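Local coordinates for protein A197 (Sulfolobus turreted icosahedral virus, PDB 2C0N) that is probably a glycosyltransferase, a viral enzyme of the GT-A fold expected to move a sugar from an activated donor to an acceptor, at residues M1-S12 and M51-E62; K169-R177 and P182-N190. One frame throughout, in Å; residues are numbered along the deposited sequence.

Contact 1: residues M1-S12 and M51-E62. With SO4 (sulfate ion), chain D.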
loop_
_atom_site.group_PDB
_atom_site.type_symbol
_atom_site.label_atom_id
_atom_site.label_comp_id
_atom_site.label_asym_id
_atom_site.label_seq_id
_atom_site.Cartn_x
_atom_site.Cartn_y
_atom_site.Cartn_z
HETATM N N MSE A 1 -10.270 1.836 23.685
HETATM C CA MSE A 1 -10.556 0.778 22.697
HETATM C C MSE A 1 -9.435 0.737 21.672
HETATM O O MSE A 1 -9.042 1.787 21.150
HETATM C CB MSE A 1 -11.876 1.055 22.000
HETATM C CG MSE A 1 -12.305 -0.050 21.063
HETATM SE SE MSE A 1 -13.883 0.341 20.032
HETATM C CE MSE A 1 -13.253 1.721 18.832
ATOM N N ARG A 2 -8.933 -0.467 21.398
ATOM C CA ARG A 2 -7.885 -0.669 20.418
ATOM C C ARG A 2 -8.379 -1.566 19.292
ATOM O O ARG A 2 -8.837 -2.676 19.519
ATOM C CB ARG A 2 -6.628 -1.265 21.038
ATOM C CG ARG A 2 -5.456 -1.193 20.075
ATOM C CD ARG A 2 -4.133 -1.362 20.713
ATOM N NE ARG A 2 -3.843 -0.236 21.573
ATOM C CZ ARG A 2 -3.441 0.975 21.187
ATOM N NH1 ARG A 2 -3.230 1.273 19.911
ATOM N NH2 ARG A 2 -3.247 1.904 22.104
ATOM N N THR A 3 -8.256 -1.058 18.076
ATOM C CA THR A 3 -8.849 -1.659 16.895
ATOM C C THR A 3 -7.766 -2.157 15.961
ATOM O O THR A 3 -6.799 -1.431 15.668
ATOM C CB THR A 3 -9.710 -0.617 16.182
ATOM O OG1 THR A 3 -10.689 -0.130 17.109
ATOM C CG2 THR A 3 -10.401 -1.181 14.970
ATOM N N LEU A 4 -7.953 -3.387 15.495
ATOM C CA LEU A 4 -7.123 -3.989 14.492
ATOM C C LEU A 4 -7.943 -4.134 13.212
ATOM O O LEU A 4 -8.976 -4.845 13.176
ATOM C CB LEU A 4 -6.615 -5.348 14.949
ATOM C CG LEU A 4 -5.542 -6.010 14.085
ATOM C CD1 LEU A 4 -4.391 -5.060 13.840
ATOM C CD2 LEU A 4 -5.055 -7.238 14.766
ATOM N N PHE A 5 -7.483 -3.438 12.174
ATOM C CA PHE A 5 -8.133 -3.478 10.869
ATOM C C PHE A 5 -7.669 -4.685 10.044
ATOM O O PHE A 5 -6.496 -4.909 9.889
ATOM C CB PHE A 5 -7.859 -2.199 10.081
ATOM C CG PHE A 5 -8.670 -1.037 10.537
ATOM C CD1 PHE A 5 -8.377 -0.414 11.742
ATOM C CD2 PHE A 5 -9.729 -0.569 9.792
ATOM C CE1 PHE A 5 -9.137 0.651 12.183
ATOM C CE2 PHE A 5 -10.497 0.491 10.222
ATOM C CZ PHE A 5 -10.178 1.109 11.431
ATOM N N PHE A 6 -8.606 -5.421 9.480
ATOM C CA PHE A 6 -8.273 -6.515 8.584
ATOM C C PHE A 6 -8.832 -6.141 7.235
ATOM O O PHE A 6 -10.032 -5.879 7.098
ATOM C CB PHE A 6 -8.855 -7.826 9.081
ATOM C CG PHE A 6 -8.117 -8.404 10.269
ATOM C CD1 PHE A 6 -8.388 -7.961 11.536
ATOM C CD2 PHE A 6 -7.116 -9.340 10.088
ATOM C CE1 PHE A 6 -7.692 -8.457 12.629
ATOM C CE2 PHE A 6 -6.416 -9.844 11.159
ATOM C CZ PHE A 6 -6.697 -9.413 12.419
ATOM N N ILE A 7 -7.944 -6.099 6.247
ATOM C CA ILE A 7 -8.263 -5.621 4.925
ATOM C C ILE A 7 -8.088 -6.768 3.917
ATOM O O ILE A 7 -6.967 -7.077 3.557
ATOM C CB ILE A 7 -7.361 -4.416 4.569
ATOM C CG1 ILE A 7 -7.579 -3.267 5.574
ATOM C CG2 ILE A 7 -7.591 -4.041 3.061
ATOM C CD1 ILE A 7 -6.433 -2.207 5.644
ATOM N N PRO A 8 -9.193 -7.403 3.461
ATOM C CA PRO A 8 -9.107 -8.468 2.447
ATOM C C PRO A 8 -8.632 -7.854 1.144
ATOM O O PRO A 8 -9.229 -6.876 0.700
ATOM C CB PRO A 8 -10.559 -8.949 2.314
ATOM C CG PRO A 8 -11.265 -8.426 3.443
ATOM C CD PRO A 8 -10.566 -7.222 3.939
ATOM N N SER A 9 -7.534 -8.326 0.598
ATOM C CA SER A 9 -7.084 -7.789 -0.691
ATOM C C SER A 9 -6.974 -8.838 -1.762
ATOM O O SER A 9 -7.063 -10.036 -1.474
ATOM C CB SER A 9 -5.751 -7.076 -0.512
ATOM O OG SER A 9 -4.721 -7.990 -0.633
HETATM N N MSE A 10 -6.717 -8.372 -2.985
HETATM C CA MSE A 10 -6.330 -9.227 -4.118
HETATM C C MSE A 10 -4.836 -9.132 -4.428
HETATM O O MSE A 10 -4.379 -9.581 -5.478
HETATM C CB MSE A 10 -7.188 -8.912 -5.342
HETATM C CG MSE A 10 -8.659 -8.895 -4.994
HETATM SE SE MSE A 10 -9.253 -10.707 -4.992
HETATM C CE MSE A 10 -9.574 -10.875 -6.849
ATOM N N GLY A 11 -4.063 -8.604 -3.457
ATOM C CA GLY A 11 -2.613 -8.532 -3.550
ATOM C C GLY A 11 -2.051 -7.126 -3.745
ATOM O O GLY A 11 -0.830 -6.942 -3.802
ATOM N N SER A 12 -2.923 -6.131 -3.828
ATOM C CA SER A 12 -2.456 -4.752 -3.861
ATOM C C SER A 12 -3.410 -3.875 -3.079
ATOM O O SER A 12 -4.580 -4.269 -2.837
ATOM C CB SER A 12 -2.322 -4.266 -5.276
ATOM O OG SER A 12 -3.587 -4.115 -5.870
HETATM N N MSE A 51 -4.690 -12.204 19.252
HETATM C CA MSE A 51 -4.042 -10.927 19.524
HETATM C C MSE A 51 -4.812 -10.090 20.584
HETATM O O MSE A 51 -5.490 -9.115 20.276
HETATM C CB MSE A 51 -3.809 -10.201 18.203
HETATM C CG MSE A 51 -2.810 -10.956 17.282
HETATM SE SE MSE A 51 -2.931 -10.465 15.399
HETATM C CE MSE A 51 -2.031 -8.813 15.568
ATOM N N LYS A 52 -4.619 -10.477 21.854
ATOM C CA LYS A 52 -5.462 -10.041 22.986
ATOM C C LYS A 52 -5.394 -8.547 23.318
ATOM O O LYS A 52 -6.244 -8.030 24.030
ATOM C CB LYS A 52 -5.125 -10.839 24.255
ATOM C CG LYS A 52 -5.093 -12.363 24.095
ATOM C CD LYS A 52 -6.252 -12.889 23.260
ATOM C CE LYS A 52 -6.705 -14.276 23.729
ATOM N NZ LYS A 52 -7.610 -14.127 24.919
ATOM N N ASP A 53 -4.405 -7.840 22.790
ATOM C CA ASP A 53 -4.357 -6.396 22.989
ATOM C C ASP A 53 -5.390 -5.632 22.193
ATOM O O ASP A 53 -5.687 -4.460 22.486
ATOM C CB ASP A 53 -2.953 -5.907 22.722
ATOM C CG ASP A 53 -2.063 -6.245 23.858
ATOM O OD1 ASP A 53 -2.482 -5.888 24.977
ATOM O OD2 ASP A 53 -1.040 -6.934 23.666
ATOM N N TYR A 54 -6.003 -6.320 21.247
ATOM C CA TYR A 54 -6.961 -5.665 20.373
ATOM C C TYR A 54 -8.350 -6.039 20.824
ATOM O O TYR A 54 -8.615 -7.196 21.090
ATOM C CB TYR A 54 -6.681 -6.020 18.910
ATOM C CG TYR A 54 -5.308 -5.512 18.538
ATOM C CD1 TYR A 54 -4.206 -6.318 18.670
ATOM C CD2 TYR A 54 -5.106 -4.198 18.127
ATOM C CE1 TYR A 54 -2.925 -5.847 18.375
ATOM C CE2 TYR A 54 -3.823 -3.717 17.842
ATOM C CZ TYR A 54 -2.740 -4.548 17.958
ATOM O OH TYR A 54 -1.441 -4.086 17.700
ATOM N N ASP A 55 -9.208 -5.027 20.922
ATOM C CA ASP A 55 -10.549 -5.138 21.506
ATOM C C ASP A 55 -11.582 -5.284 20.411
ATOM O O ASP A 55 -12.686 -5.760 20.657
ATOM C CB ASP A 55 -10.928 -3.852 22.246
ATOM C CG ASP A 55 -9.957 -3.488 23.345
ATOM O OD1 ASP A 55 -9.623 -4.361 24.159
ATOM O OD2 ASP A 55 -9.545 -2.312 23.381
ATOM N N THR A 56 -11.253 -4.756 19.232
ATOM C CA THR A 56 -12.188 -4.619 18.146
ATOM C C THR A 56 -11.533 -5.081 16.853
ATOM O O THR A 56 -10.418 -4.697 16.541
ATOM C CB THR A 56 -12.683 -3.152 18.051
ATOM O OG1 THR A 56 -13.332 -2.804 19.294
ATOM C CG2 THR A 56 -13.670 -2.974 16.921
ATOM N N LEU A 57 -12.239 -5.924 16.130
ATOM C CA LEU A 57 -11.837 -6.342 14.792
ATOM C C LEU A 57 -12.621 -5.463 13.845
ATOM O O LEU A 57 -13.858 -5.526 13.833
ATOM C CB LEU A 57 -12.206 -7.805 14.566
ATOM C CG LEU A 57 -11.535 -8.544 13.391
ATOM C CD1 LEU A 57 -11.833 -10.012 13.447
ATOM C CD2 LEU A 57 -12.019 -8.011 12.094
ATOM N N ALA A 58 -11.907 -4.660 13.059
ATOM C CA ALA A 58 -12.537 -3.846 12.025
ATOM C C ALA A 58 -12.238 -4.483 10.685
ATOM O O ALA A 58 -11.057 -4.654 10.344
ATOM C CB ALA A 58 -12.001 -2.449 12.060
ATOM N N PHE A 59 -13.281 -4.878 9.937
ATOM C CA PHE A 59 -13.105 -5.260 8.516
ATOM C C PHE A 59 -13.283 -4.031 7.635
ATOM O O PHE A 59 -14.274 -3.285 7.795
ATOM C CB PHE A 59 -14.166 -6.277 8.114
ATOM C CG PHE A 59 -13.854 -7.670 8.530
ATOM C CD1 PHE A 59 -12.685 -8.274 8.139
ATOM C CD2 PHE A 59 -14.769 -8.399 9.262
ATOM C CE1 PHE A 59 -12.408 -9.595 8.470
ATOM C CE2 PHE A 59 -14.470 -9.722 9.614
ATOM C CZ PHE A 59 -13.305 -10.293 9.218
ATOM N N LEU A 60 -12.332 -3.839 6.731
ATOM C CA LEU A 60 -12.326 -2.775 5.760
ATOM C C LEU A 60 -11.906 -3.349 4.444
ATOM O O LEU A 60 -10.790 -3.851 4.335
ATOM C CB LEU A 60 -11.367 -1.649 6.191
ATOM C CG LEU A 60 -11.378 -0.347 5.380
ATOM C CD1 LEU A 60 -12.702 0.321 5.463
ATOM C CD2 LEU A 60 -10.292 0.575 5.915
ATOM N N ASP A 61 -12.832 -3.349 3.462
ATOM C CA ASP A 61 -12.529 -3.856 2.127
ATOM C C ASP A 61 -11.476 -2.938 1.543
ATOM O O ASP A 61 -11.429 -1.743 1.855
ATOM C CB ASP A 61 -13.764 -3.874 1.243
ATOM C CG ASP A 61 -14.670 -5.064 1.507
ATOM O OD1 ASP A 61 -14.273 -6.031 2.204
ATOM O OD2 ASP A 61 -15.786 -5.012 0.986
ATOM N N GLU A 62 -10.595 -3.507 0.733
ATOM C CA GLU A 62 -9.486 -2.741 0.159
ATOM C C GLU A 62 -9.953 -1.596 -0.771
ATOM O O GLU A 62 -9.190 -0.690 -1.088
ATOM C CB GLU A 62 -8.538 -3.685 -0.554
ATOM C CG GLU A 62 -7.337 -3.033 -1.229
ATOM C CD GLU A 62 -7.616 -2.542 -2.642
ATOM O OE1 GLU A 62 -8.568 -3.067 -3.274
ATOM O OE2 GLU A 62 -6.907 -1.618 -3.126
HETATM S S SO4 D . -5.771 0.772 24.823
HETATM O O1 SO4 D . -6.219 0.829 26.205
HETATM O O2 SO4 D . -6.938 0.942 23.987
HETATM O O3 SO4 D . -4.796 1.827 24.605
HETATM O O4 SO4 D . -5.144 -0.515 24.496
HETATM O O HOH W 1 -11.508 -6.174 -0.120
HETATM O O HOH W 2 -5.647 -2.345 -5.552
#
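Strands 3-8 and 56-60 run parallel, 4.6 Å apart at closest approach and 29° from exact alignment, with Thr3 to Phe6 bridged in turn to Thr56 to Phe59. Such neighbouring parallel strands joined through helices belong to the Rossmann-like core of the GT-A fold; helix 37-50, between strands 28-31 and 56-60, packs on Phe6, Pro8 and Leu57. The bonds alternate from strand to strand, as in Leu4 N to Thr56 O (3.0 Å) and Ala58 N to Leu4 O (2.9 Å). At the entry to the pair, Arg2 O takes both Asp55 N and Thr56 N, while Arg2 N gives its hydrogen to Asp55 OD2 on the anti side of the carboxylate, 25° out of its plane.

On one face of the sheet the methyl Ala58 CB stands over the centre of the Phe5 ring, 3.7 Å from its centroid, a CH-pi contact. On the other, Leu4, with CG anti to the backbone N (chi1 -170°), carries CD2 over one face of Tyr54, toward the rim, and against Met51 CE. The Tyr54 hydroxyl bonds Glu27. Beside that ring, Arg2 grips a sulfate, probably from the crystallisation liquor, through NE to O4 (3.2 Å) and NH2 to O3 (2.9 Å).

Contact 2: residues K169-R177 and P182-N190; sequences KAYHFIDER and PDRKLILQN
Apolar packing joins the two segments at one end and backbone bonding at the other. Strand 162-173, part of the body of the large sheet, is followed by 178-180 and 186-188, which extend it outward as an antiparallel meander. Strand 178-180 pairs with both, and so lies between 162-173 and 186-188; the side chains of 169-173 reach across it.

Among the apolar contacts, Pro182 sets CG against Lys169 CB at 3.8 Å and turns CD toward Tyr171 CD1. Ile187 approaches the same tyrosine at about a right angle, with CD1 over one ring face, offset toward the rim. Its first torsion, chi1 62°, places CG1 between the backbone N and the carbonyl carbon, and from there CG1 comes within 3.9 Å of Tyr171 CD1. Ala179 of the middle strand touches Tyr171, Phe173 and Ile187. Phe173 presents its edge to Gln189 CB, and at a separate, exposed spot the methyls Ile174 CD1 and Leu186 CD1 meet at 3.5 Å.

The direct hydrogen bond between the segments, from Gln189 N to Arg177 O, is 2.8 Å long, lies in the carbonyl plane and continues the pairing of 178-180 with 186-188. Water 3 adds a second link by donating to both Glu176 O and Gln189 O.

Charged and polar groups gather round Arg177. Asp175 OD1 accepts from Arg177 N in an Asx turn, Arg177 NH2 forms a salt bridge with Glu176 OE1 at 3.3 Å, and water 4, at the guanidinium edge, joins NH1 to Asn190 OD1. The planes of the guanidinium and the Asn190 amide are 84° apart, though the two side chains lie side by side. NH1 also bonds Met10 O of the second subunit. Carboxylate, water and foreign carbonyl together probably restrain the guanidinium's orientation, and this polar end becomes part of the dimer interface.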
loop_
_atom_site.group_PDB
_atom_site.type_symbol
_atom_site.label_atom_id
_atom_site.label_comp_id
_atom_site.label_asym_id
_atom_site.label_seq_id
_atom_site.Cartn_x
_atom_site.Cartn_y
_atom_site.Cartn_z
ATOM N N LYS A 169 -18.659 7.094 7.388
ATOM C CA LYS A 169 -18.852 7.225 5.953
ATOM C C LYS A 169 -17.548 6.955 5.250
ATOM O O LYS A 169 -16.476 7.284 5.796
ATOM C CB LYS A 169 -19.346 8.639 5.594
ATOM C CG LYS A 169 -20.778 8.890 6.046
ATOM C CD LYS A 169 -21.284 10.283 5.669
ATOM C CE LYS A 169 -22.557 10.618 6.345
ATOM N NZ LYS A 169 -23.295 11.729 5.700
ATOM N N ALA A 170 -17.656 6.359 4.061
ATOM C CA ALA A 170 -16.489 6.007 3.253
ATOM C C ALA A 170 -16.754 6.167 1.763
ATOM O O ALA A 170 -17.894 6.001 1.306
ATOM C CB ALA A 170 -16.110 4.549 3.551
ATOM N N TYR A 171 -15.683 6.389 0.992
ATOM C CA TYR A 171 -15.741 6.260 -0.464
ATOM C C TYR A 171 -15.606 4.788 -0.840
ATOM O O TYR A 171 -14.892 4.038 -0.159
ATOM C CB TYR A 171 -14.576 7.018 -1.105
ATOM C CG TYR A 171 -14.546 8.458 -0.718
ATOM C CD1 TYR A 171 -15.550 9.329 -1.110
ATOM C CD2 TYR A 171 -13.545 8.934 0.111
ATOM C CE1 TYR A 171 -15.518 10.655 -0.734
ATOM C CE2 TYR A 171 -13.507 10.229 0.504
ATOM C CZ TYR A 171 -14.484 11.092 0.094
ATOM O OH TYR A 171 -14.367 12.363 0.553
ATOM N N HIS A 172 -16.210 4.408 -1.980
ATOM C CA HIS A 172 -16.129 3.057 -2.501
ATOM C C HIS A 172 -15.489 3.181 -3.872
ATOM O O HIS A 172 -16.114 3.600 -4.819
ATOM C CB HIS A 172 -17.541 2.433 -2.587
ATOM C CG HIS A 172 -17.561 0.943 -2.615
ATOM N ND1 HIS A 172 -16.452 0.162 -2.351
ATOM C CD2 HIS A 172 -18.569 0.085 -2.886
ATOM C CE1 HIS A 172 -16.783 -1.113 -2.485
ATOM N NE2 HIS A 172 -18.068 -1.186 -2.777
ATOM N N PHE A 173 -14.209 2.884 -3.927
ATOM C CA PHE A 173 -13.435 3.064 -5.128
ATOM C C PHE A 173 -13.718 2.042 -6.181
ATOM O O PHE A 173 -13.877 0.852 -5.891
ATOM C CB PHE A 173 -11.938 3.083 -4.774
ATOM C CG PHE A 173 -11.492 4.399 -4.311
ATOM C CD1 PHE A 173 -11.685 4.809 -2.990
ATOM C CD2 PHE A 173 -10.974 5.299 -5.210
ATOM C CE1 PHE A 173 -11.325 6.092 -2.574
ATOM C CE2 PHE A 173 -10.623 6.596 -4.810
ATOM C CZ PHE A 173 -10.804 6.999 -3.464
ATOM N N ILE A 174 -13.803 2.525 -7.423
ATOM C CA ILE A 174 -14.078 1.708 -8.583
ATOM C C ILE A 174 -12.763 1.323 -9.242
ATOM O O ILE A 174 -12.485 0.154 -9.463
ATOM C CB ILE A 174 -15.027 2.413 -9.570
ATOM C CG1 ILE A 174 -16.345 2.789 -8.874
ATOM C CG2 ILE A 174 -15.353 1.526 -10.737
ATOM C CD1 ILE A 174 -17.125 3.900 -9.622
ATOM N N ASP A 175 -11.945 2.312 -9.536
ATOM C CA ASP A 175 -10.578 2.054 -9.922
ATOM C C ASP A 175 -9.684 2.682 -8.872
ATOM O O ASP A 175 -10.117 2.869 -7.738
ATOM C CB ASP A 175 -10.314 2.462 -11.389
ATOM C CG ASP A 175 -10.363 3.948 -11.630
ATOM O OD1 ASP A 175 -10.511 4.671 -10.651
ATOM O OD2 ASP A 175 -10.218 4.412 -12.805
ATOM N N GLU A 176 -8.435 2.975 -9.216
ATOM C CA GLU A 176 -7.507 3.518 -8.242
ATOM C C GLU A 176 -7.806 4.958 -7.865
ATOM O O GLU A 176 -7.280 5.432 -6.857
ATOM C CB GLU A 176 -6.091 3.417 -8.778
ATOM C CG GLU A 176 -5.649 2.015 -9.019
ATOM C CD GLU A 176 -6.025 1.418 -10.369
ATOM O OE1 GLU A 176 -6.771 2.003 -11.173
ATOM O OE2 GLU A 176 -5.518 0.319 -10.635
ATOM N N ARG A 177 -8.646 5.641 -8.655
ATOM C CA ARG A 177 -8.849 7.091 -8.518
ATOM C C ARG A 177 -10.309 7.529 -8.397
ATOM O O ARG A 177 -10.596 8.554 -7.733
ATOM C CB ARG A 177 -8.247 7.820 -9.744
ATOM C CG ARG A 177 -6.763 7.761 -9.830
ATOM C CD ARG A 177 -6.214 8.023 -11.290
ATOM N NE ARG A 177 -6.641 6.912 -12.082
ATOM C CZ ARG A 177 -6.039 5.751 -12.181
ATOM N NH1 ARG A 177 -4.825 5.504 -11.630
ATOM N NH2 ARG A 177 -6.639 4.812 -12.891
ATOM N N PRO A 182 -20.308 8.852 -0.478
ATOM C CA PRO A 182 -21.560 8.581 0.251
ATOM C C PRO A 182 -22.778 9.435 -0.151
ATOM O O PRO A 182 -23.899 9.080 0.193
ATOM C CB PRO A 182 -21.190 8.827 1.729
ATOM C CG PRO A 182 -19.756 8.998 1.792
ATOM C CD PRO A 182 -19.194 9.203 0.416
ATOM N N ASP A 183 -22.565 10.538 -0.864
ATOM C CA ASP A 183 -23.665 11.378 -1.389
ATOM C C ASP A 183 -24.089 10.931 -2.781
ATOM O O ASP A 183 -24.733 11.701 -3.484
ATOM C CB ASP A 183 -23.264 12.835 -1.550
ATOM C CG ASP A 183 -22.997 13.542 -0.264
ATOM O OD1 ASP A 183 -23.765 13.369 0.696
ATOM O OD2 ASP A 183 -22.020 14.340 -0.249
ATOM N N ARG A 184 -23.687 9.721 -3.178
ATOM C CA ARG A 184 -24.035 9.077 -4.449
ATOM C C ARG A 184 -23.529 9.840 -5.662
ATOM O O ARG A 184 -24.209 9.922 -6.678
ATOM C CB ARG A 184 -25.542 8.884 -4.567
ATOM C CG ARG A 184 -26.127 8.063 -3.483
ATOM C CD ARG A 184 -27.602 7.951 -3.651
ATOM N NE ARG A 184 -28.241 9.211 -3.279
ATOM C CZ ARG A 184 -28.740 9.490 -2.076
ATOM N NH1 ARG A 184 -28.728 8.585 -1.098
ATOM N NH2 ARG A 184 -29.302 10.680 -1.859
ATOM N N LYS A 185 -22.364 10.444 -5.535
ATOM C CA LYS A 185 -21.745 11.140 -6.628
ATOM C C LYS A 185 -20.448 10.433 -6.903
ATOM O O LYS A 185 -19.956 9.688 -6.088
ATOM C CB LYS A 185 -21.524 12.608 -6.233
ATOM C CG LYS A 185 -22.851 13.387 -5.990
ATOM C CD LYS A 185 -23.111 14.541 -6.963
ATOM C CE LYS A 185 -23.760 14.105 -8.290
ATOM N NZ LYS A 185 -25.206 13.764 -8.194
ATOM N N LEU A 186 -19.896 10.643 -8.072
ATOM C CA LEU A 186 -18.568 10.109 -8.365
ATOM C C LEU A 186 -17.511 11.161 -8.024
ATOM O O LEU A 186 -17.669 12.328 -8.388
ATOM C CB LEU A 186 -18.522 9.788 -9.843
ATOM C CG LEU A 186 -17.606 8.739 -10.427
ATOM C CD1 LEU A 186 -17.847 7.371 -9.788
ATOM C CD2 LEU A 186 -17.908 8.724 -11.940
ATOM N N ILE A 187 -16.452 10.765 -7.345
ATOM C CA ILE A 187 -15.372 11.694 -6.995
ATOM C C ILE A 187 -14.090 11.114 -7.535
ATOM O O ILE A 187 -14.042 9.946 -7.872
ATOM C CB ILE A 187 -15.284 11.946 -5.468
ATOM C CG1 ILE A 187 -14.987 10.677 -4.676
ATOM C CG2 ILE A 187 -16.543 12.611 -5.026
ATOM C CD1 ILE A 187 -13.515 10.343 -4.567
ATOM N N LEU A 188 -13.069 11.947 -7.644
ATOM C CA LEU A 188 -11.766 11.545 -8.151
ATOM C C LEU A 188 -10.690 11.976 -7.142
ATOM O O LEU A 188 -10.626 13.133 -6.782
ATOM C CB LEU A 188 -11.563 12.204 -9.497
ATOM C CG LEU A 188 -10.518 11.690 -10.483
ATOM C CD1 LEU A 188 -10.780 12.266 -11.841
ATOM C CD2 LEU A 188 -9.205 12.210 -10.024
ATOM N N GLN A 189 -9.843 11.042 -6.738
ATOM C CA GLN A 189 -8.750 11.295 -5.833
ATOM C C GLN A 189 -7.472 10.851 -6.512
ATOM O O GLN A 189 -7.253 9.665 -6.678
ATOM C CB GLN A 189 -8.996 10.525 -4.521
ATOM C CG GLN A 189 -7.891 10.673 -3.512
ATOM C CD GLN A 189 -7.473 12.083 -3.269
ATOM O OE1 GLN A 189 -6.487 12.583 -3.858
ATOM N NE2 GLN A 189 -8.187 12.753 -2.370
ATOM N N ASN A 190 -6.618 11.785 -6.909
ATOM C CA ASN A 190 -5.404 11.418 -7.646
ATOM C C ASN A 190 -4.158 12.037 -7.045
ATOM O O ASN A 190 -3.175 12.302 -7.728
ATOM C CB ASN A 190 -5.537 11.741 -9.143
ATOM C CG ASN A 190 -4.535 10.956 -10.028
ATOM O OD1 ASN A 190 -4.292 9.729 -9.871
ATOM N ND2 ASN A 190 -3.962 11.664 -10.983
HETATM O O HOH W 3 -5.747 7.777 -6.193
HETATM O O HOH W 4 -3.300 7.128 -9.731
#

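Contacts 1 and 2 share one mixed sheet but occupy different parts of it: their centres lie about 21 Å apart, and their nearest atoms come within about 5 Å without touching. Contact 1 is the buried parallel core, about 8 Å from the centre of the chain; contact 2, about 16 Å out, is partly buried and leads from the body of the sheet to its margin. The dimer brings them together, since Met10 of 1-12 in one subunit accepts a hydrogen bond from Arg177 of 169-177 in the other. His198 and His200, which bind nickel, lie in a terminal histidine run, probably a purification tag; in the second subunit their backbone nitrogens bond Tyr54 and Asp53 of contact 1.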